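Local coordinates for protein GH5 (Bacteroidetes bacterium AC2a, PDB 4YHE) that is a family 5 glycoside hydrolase, a cellulase that probably cleaves beta-glucosidic bonds in cellulose, at residues A[255-260]-A[311-316]. Residues are numbered along the deposited sequence; the frame is centred on the assembly and turned at random.
Sequences NEWGHT and LYYFRY
A single indole meets three tyrosines of one helix: Trp257 reaches from the loop 255-260 to Tyr312, Tyr313 and Tyr316, and no hydrogen bond joins the two segments. The Tyr313 pair is a T-shaped (edge-to-face) stack, with planes at 87° and the ring centroid 5.0 Å from that of the indole six-membered ring. The tyrosine edge comes in over the centre of one indole face, Tyr313 CD1 lying 3.6 Å from Trp257 CD2. Tyr312 meets the benzo end obliquely, its plane turned by 49°, and Tyr312 CE2 approaches Trp257 CZ3 to 3.5 Å. Tyr316 CD2 lies at the indole edge, 3.9 Å from Trp257 CH2. Trp257 CB already points at the helix, and CG anti to the backbone N (chi1 -179°) carries the indole on to the tyrosines. An alanine here would probably open a gap between loop and helix and deprive the Tyr313 edge of the aromatic face it packs on. Glu270 OE2 links the segments indirectly, hydrogen-bonding both Tyr312 OH and His259 ND1. Tyr313 OH bonds to the carbonyl of Asp244. The contact thus joins the loop before helix 270-285 to helix 304-323, which links barrel strands 291-296 and 327-332, through the buried rings of Trp257 and the three tyrosines, with His259 at the exposed margin and polar links supplied from outside the two segments.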
loop_
_atom_site.group_PDB
_atom_site.type_symbol
_atom_site.label_atom_id
_atom_site.label_comp_id
_atom_site.label_asym_id
_atom_site.label_seq_id
_atom_site.Cartn_x
_atom_site.Cartn_y
_atom_site.Cartn_z
ATOM N N ASN A 255 12.777 20.131 -2.852
ATOM C CA ASN A 255 11.409 20.541 -2.630
ATOM C C ASN A 255 10.655 21.012 -3.861
ATOM O O ASN A 255 9.574 21.562 -3.738
ATOM C CB ASN A 255 11.379 21.560 -1.481
ATOM C CG ASN A 255 11.607 20.892 -0.145
ATOM O OD1 ASN A 255 10.756 20.156 0.332
ATOM N ND2 ASN A 255 12.791 21.063 0.409
ATOM N N GLU A 256 11.209 20.745 -5.032
ATOM C CA GLU A 256 10.504 20.931 -6.291
ATOM C C GLU A 256 10.590 19.644 -7.124
ATOM O O GLU A 256 11.450 18.784 -6.879
ATOM C CB GLU A 256 11.079 22.164 -7.014
ATOM C CG GLU A 256 10.837 23.469 -6.262
ATOM C CD GLU A 256 11.334 24.742 -6.955
ATOM O OE1 GLU A 256 12.216 24.670 -7.832
ATOM O OE2 GLU A 256 10.834 25.834 -6.590
ATOM N N TRP A 257 9.703 19.505 -8.107
ATOM C CA TRP A 257 9.642 18.305 -8.935
ATOM C C TRP A 257 9.118 18.642 -10.304
ATOM O O TRP A 257 8.227 19.490 -10.438
ATOM C CB TRP A 257 8.735 17.242 -8.285
ATOM C CG TRP A 257 8.623 15.947 -9.039
ATOM C CD1 TRP A 257 9.479 14.870 -8.965
ATOM C CD2 TRP A 257 7.602 15.572 -9.967
ATOM N NE1 TRP A 257 9.056 13.870 -9.788
ATOM C CE2 TRP A 257 7.889 14.259 -10.393
ATOM C CE3 TRP A 257 6.446 16.200 -10.449
ATOM C CZ2 TRP A 257 7.083 13.575 -11.291
ATOM C CZ3 TRP A 257 5.671 15.529 -11.346
ATOM C CH2 TRP A 257 5.987 14.234 -11.775
ATOM N N GLY A 258 9.701 17.999 -11.305
ATOM C CA GLY A 258 9.269 18.125 -12.674
ATOM C C GLY A 258 10.001 19.196 -13.462
ATOM O O GLY A 258 10.908 19.872 -12.966
ATOM N N HIS A 259 9.512 19.386 -14.679
ATOM C CA HIS A 259 10.198 20.161 -15.682
ATOM C C HIS A 259 10.258 21.658 -15.375
ATOM O O HIS A 259 11.140 22.325 -15.883
ATOM C CB HIS A 259 9.571 19.898 -17.045
ATOM C CG HIS A 259 8.247 20.571 -17.243
ATOM N ND1 HIS A 259 7.074 20.081 -16.712
ATOM C CD2 HIS A 259 7.911 21.679 -17.948
ATOM C CE1 HIS A 259 6.067 20.852 -17.088
ATOM N NE2 HIS A 259 6.553 21.843 -17.816
ATOM N N THR A 260 9.361 22.186 -14.550
ATOM C CA THR A 260 9.463 23.588 -14.122
ATOM C C THR A 260 10.199 23.788 -12.803
ATOM O O THR A 260 10.454 24.912 -12.381
ATOM C CB THR A 260 8.073 24.260 -14.000
ATOM O OG1 THR A 260 7.273 23.584 -13.013
ATOM C CG2 THR A 260 7.349 24.229 -15.339
ATOM N N LEU A 311 1.271 19.404 -5.090
ATOM C CA LEU A 311 -0.045 19.256 -5.700
ATOM C C LEU A 311 0.079 18.891 -7.171
ATOM O O LEU A 311 -0.647 18.027 -7.634
ATOM C CB LEU A 311 -0.901 20.521 -5.521
ATOM C CG LEU A 311 -1.163 20.999 -4.107
ATOM C CD1 LEU A 311 -2.167 22.160 -4.078
ATOM C CD2 LEU A 311 -1.721 19.870 -3.258
ATOM N N TYR A 312 1.017 19.534 -7.871
ATOM C CA TYR A 312 1.366 19.197 -9.257
ATOM C C TYR A 312 1.783 17.745 -9.369
ATOM O O TYR A 312 1.315 17.030 -10.213
ATOM C CB TYR A 312 2.481 20.114 -9.800
ATOM C CG TYR A 312 3.009 19.684 -11.135
ATOM C CD1 TYR A 312 2.222 19.818 -12.290
ATOM C CD2 TYR A 312 4.286 19.140 -11.273
ATOM C CE1 TYR A 312 2.681 19.404 -13.516
ATOM C CE2 TYR A 312 4.765 18.753 -12.513
ATOM C CZ TYR A 312 3.950 18.886 -13.634
ATOM O OH TYR A 312 4.370 18.508 -14.867
ATOM N N TYR A 313 2.667 17.303 -8.485
ATOM C CA TYR A 313 3.039 15.893 -8.458
ATOM C C TYR A 313 1.836 14.957 -8.355
ATOM O O TYR A 313 1.721 14.026 -9.138
ATOM C CB TYR A 313 4.034 15.713 -7.323
ATOM C CG TYR A 313 4.473 14.321 -6.987
ATOM C CD1 TYR A 313 5.522 13.705 -7.680
ATOM C CD2 TYR A 313 3.928 13.651 -5.915
ATOM C CE1 TYR A 313 5.995 12.452 -7.305
ATOM C CE2 TYR A 313 4.390 12.398 -5.539
ATOM C CZ TYR A 313 5.414 11.799 -6.237
ATOM O OH TYR A 313 5.869 10.570 -5.851
ATOM N N PHE A 314 0.897 15.233 -7.440
ATOM C CA PHE A 314 -0.262 14.426 -7.288
ATOM C C PHE A 314 -1.134 14.468 -8.562
ATOM O O PHE A 314 -1.564 13.453 -9.046
ATOM C CB PHE A 314 -1.090 14.874 -6.065
ATOM C CG PHE A 314 -0.428 14.608 -4.697
ATOM C CD1 PHE A 314 0.440 13.563 -4.495
ATOM C CD2 PHE A 314 -0.722 15.418 -3.630
ATOM C CE1 PHE A 314 1.015 13.339 -3.248
ATOM C CE2 PHE A 314 -0.190 15.193 -2.381
ATOM C CZ PHE A 314 0.686 14.148 -2.188
ATOM N N ARG A 315 -1.403 15.653 -9.091
ATOM C CA ARG A 315 -2.229 15.703 -10.280
ATOM C C ARG A 315 -1.628 14.884 -11.396
ATOM O O ARG A 315 -2.295 14.065 -12.009
ATOM C CB ARG A 315 -2.415 17.128 -10.755
ATOM C CG ARG A 315 -3.249 17.984 -9.850
ATOM C CD ARG A 315 -3.744 19.221 -10.623
ATOM N NE ARG A 315 -2.636 20.075 -11.095
ATOM C CZ ARG A 315 -1.937 20.910 -10.330
ATOM N NH1 ARG A 315 -2.214 21.036 -9.035
ATOM N NH2 ARG A 315 -0.960 21.633 -10.868
ATOM N N TYR A 316 -0.352 15.090 -11.644
ATOM C CA TYR A 316 0.315 14.416 -12.764
ATOM C C TYR A 316 0.349 12.889 -12.590
ATOM O O TYR A 316 -0.082 12.145 -13.471
ATOM C CB TYR A 316 1.722 14.969 -12.936
ATOM C CG TYR A 316 2.370 14.584 -14.241
ATOM C CD1 TYR A 316 2.190 15.371 -15.389
ATOM C CD2 TYR A 316 3.145 13.434 -14.357
ATOM C CE1 TYR A 316 2.723 14.993 -16.599
ATOM C CE2 TYR A 316 3.713 13.062 -15.578
ATOM C CZ TYR A 316 3.509 13.865 -16.692
ATOM O OH TYR A 316 4.072 13.548 -17.903
#